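Local structure of conserved membrane protein (Chlamydia abortus, 6GZU) at residues S24-R29 with F211-L216. The protein is a secreted chlamydial effector that combines deubiquitinating and acetyltransferase activities and induces fragmentation of the Golgi. Numbering follows the deposited sequence.
Sequences STHLIR and FLDKYL
His-26 and Asp-213 join two helices of the catalytic domain of this CE-clan, Ulp1-family enzyme, linking helix 20-33 to helix 204-217, which packs against the central mixed sheet. The polar part is a His-carboxylate hydrogen bond: NE2 of His-26 donates to OD2 of Asp-213 at 2.8 Å, with an N-H...O angle of 147°. OD2 accepts with its anti lone pair, the one facing away from the other oxygen, and lies close to the ring plane; the imidazole and carboxylate planes are themselves only 26° apart. With CG anti to the backbone N (chi1 -160°), the His-26 ring extends from its helix across to the aspartate. Histidine suits this place because its second nitrogen is used as well: NH1 of Arg-29, one turn on, donates to ND1 of His-26 at 2.9 Å, in the ring plane. Bonds at both nitrogens fix the rotation of the buried ring, and Phe-238 packs against it edge-to-face. Asp-213 also forms a salt bridge with Arg-245, whose charge would probably help to keep the carboxylate ionised.

The apolar part lies nearer the sheet, where one leucine from each helix meets the other; the branched, uncharged side chain suits a buried place against the sheet. Leu-212 also touches Leu-137 and Ile-139 of strand 134-141, while Leu-27 rests on Pro-104. The two leucine side chains cross at about a right angle, CD1 of Leu-27 meeting CD2 of Leu-212 at 4.0 Å.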
loop_
_atom_site.group_PDB
_atom_site.type_symbol
_atom_site.label_atom_id
_atom_site.label_comp_id
_atom_site.label_asym_id
_atom_site.label_seq_id
_atom_site.Cartn_x
_atom_site.Cartn_y
_atom_site.Cartn_z
ATOM N N SER A 24 -1.024 0.982 -9.253
ATOM C CA SER A 24 -0.217 -0.237 -9.290
ATOM C C SER A 24 0.912 -0.135 -10.305
ATOM O O SER A 24 1.977 -0.700 -10.072
ATOM C CB SER A 24 -1.096 -1.439 -9.614
ATOM O OG SER A 24 -1.951 -1.711 -8.520
ATOM N N THR A 25 0.687 0.572 -11.404
ATOM C CA THR A 25 1.732 0.759 -12.406
ATOM C C THR A 25 2.882 1.518 -11.760
ATOM O O THR A 25 4.040 1.183 -12.008
ATOM C CB THR A 25 1.178 1.530 -13.629
ATOM O OG1 THR A 25 0.220 0.694 -14.281
ATOM C CG2 THR A 25 2.260 1.885 -14.684
ATOM N N HIS A 26 2.581 2.576 -10.994
ATOM C CA HIS A 26 3.660 3.290 -10.315
ATOM C C HIS A 26 4.398 2.439 -9.291
ATOM O O HIS A 26 5.615 2.561 -9.146
ATOM C CB HIS A 26 3.219 4.646 -9.735
ATOM C CG HIS A 26 4.376 5.559 -9.483
ATOM N ND1 HIS A 26 5.156 6.047 -10.517
ATOM C CD2 HIS A 26 4.928 6.010 -8.331
ATOM C CE1 HIS A 26 6.118 6.798 -10.004
ATOM N NE2 HIS A 26 6.013 6.771 -8.680
ATOM N N LEU A 27 3.676 1.608 -8.551
ATOM C CA LEU A 27 4.331 0.678 -7.621
ATOM C C LEU A 27 5.283 -0.251 -8.356
ATOM O O LEU A 27 6.422 -0.444 -7.924
ATOM C CB LEU A 27 3.304 -0.079 -6.768
ATOM C CG LEU A 27 2.729 0.687 -5.569
ATOM C CD1 LEU A 27 2.335 2.104 -5.727
ATOM C CD2 LEU A 27 1.565 -0.179 -5.015
ATOM N N ILE A 28 4.871 -0.782 -9.510
ATOM C CA ILE A 28 5.747 -1.640 -10.290
ATOM C C ILE A 28 6.967 -0.852 -10.791
ATOM O O ILE A 28 8.113 -1.349 -10.748
ATOM C CB ILE A 28 4.992 -2.289 -11.499
ATOM C CG1 ILE A 28 3.982 -3.341 -11.013
ATOM C CG2 ILE A 28 5.967 -2.923 -12.534
ATOM C CD1 ILE A 28 4.643 -4.563 -10.291
ATOM N N ARG A 29 6.740 0.366 -11.284
ATOM C CA ARG A 29 7.846 1.252 -11.664
ATOM C C ARG A 29 8.839 1.410 -10.489
ATOM O O ARG A 29 10.048 1.224 -10.657
ATOM C CB ARG A 29 7.271 2.592 -12.089
ATOM C CG ARG A 29 8.223 3.647 -12.530
ATOM C CD ARG A 29 7.419 4.907 -12.951
ATOM N NE ARG A 29 6.616 4.740 -14.155
ATOM C CZ ARG A 29 5.286 4.837 -14.267
ATOM N NH1 ARG A 29 4.498 5.115 -13.220
ATOM N NH2 ARG A 29 4.729 4.623 -15.462
ATOM N N PHE A 211 4.172 10.159 -2.659
ATOM C CA PHE A 211 4.688 9.922 -1.316
ATOM C C PHE A 211 5.571 8.678 -1.274
ATOM O O PHE A 211 6.672 8.708 -0.682
ATOM C CB PHE A 211 3.568 9.831 -0.279
ATOM C CG PHE A 211 4.078 9.503 1.087
ATOM C CD1 PHE A 211 4.768 10.475 1.824
ATOM C CD2 PHE A 211 3.959 8.211 1.571
ATOM C CE1 PHE A 211 5.317 10.190 3.071
ATOM C CE2 PHE A 211 4.472 7.888 2.834
ATOM C CZ PHE A 211 5.147 8.897 3.588
ATOM N N LEU A 212 5.079 7.582 -1.829
ATOM C CA LEU A 212 5.863 6.347 -1.738
ATOM C C LEU A 212 7.200 6.534 -2.467
ATOM O O LEU A 212 8.243 6.071 -2.013
ATOM C CB LEU A 212 5.113 5.165 -2.343
ATOM C CG LEU A 212 5.881 3.831 -2.238
ATOM C CD1 LEU A 212 6.090 3.439 -0.766
ATOM C CD2 LEU A 212 5.075 2.782 -2.946
ATOM N N ASP A 213 7.166 7.184 -3.628
ATOM C CA ASP A 213 8.360 7.524 -4.398
ATOM C C ASP A 213 9.421 8.181 -3.505
ATOM O O ASP A 213 10.571 7.747 -3.438
ATOM C CB ASP A 213 7.935 8.467 -5.511
ATOM C CG ASP A 213 8.823 8.399 -6.684
ATOM O OD1 ASP A 213 10.031 8.664 -6.532
ATOM O OD2 ASP A 213 8.314 8.103 -7.781
ATOM N N LYS A 214 9.014 9.210 -2.775
ATOM C CA LYS A 214 9.936 9.922 -1.921
ATOM C C LYS A 214 10.302 9.160 -0.665
ATOM O O LYS A 214 11.439 9.230 -0.218
ATOM C CB LYS A 214 9.296 11.252 -1.544
ATOM C CG LYS A 214 8.845 12.065 -2.737
ATOM C CD LYS A 214 9.822 13.115 -3.047
ATOM C CE LYS A 214 9.292 13.941 -4.201
ATOM N NZ LYS A 214 10.341 14.658 -4.952
ATOM N N TYR A 215 9.335 8.457 -0.087
ATOM C CA TYR A 215 9.569 7.644 1.119
ATOM C C TYR A 215 10.654 6.622 0.876
ATOM O O TYR A 215 11.464 6.357 1.780
ATOM C CB TYR A 215 8.268 6.949 1.571
ATOM C CG TYR A 215 8.417 5.964 2.696
ATOM C CD1 TYR A 215 8.727 4.639 2.436
ATOM C CD2 TYR A 215 8.218 6.345 4.027
ATOM C CE1 TYR A 215 8.866 3.722 3.467
ATOM C CE2 TYR A 215 8.381 5.434 5.055
ATOM C CZ TYR A 215 8.712 4.125 4.768
ATOM O OH TYR A 215 8.850 3.180 5.767
ATOM N N LEU A 216 10.653 6.002 -0.305
ATOM C CA LEU A 216 11.616 4.932 -0.569
ATOM C C LEU A 216 13.056 5.472 -0.691
ATOM O O LEU A 216 14.034 4.723 -0.507
ATOM C CB LEU A 216 11.213 4.130 -1.841
ATOM C CG LEU A 216 9.956 3.249 -1.636
ATOM C CD1 LEU A 216 9.490 2.684 -2.967
ATOM C CD2 LEU A 216 10.233 2.081 -0.644
#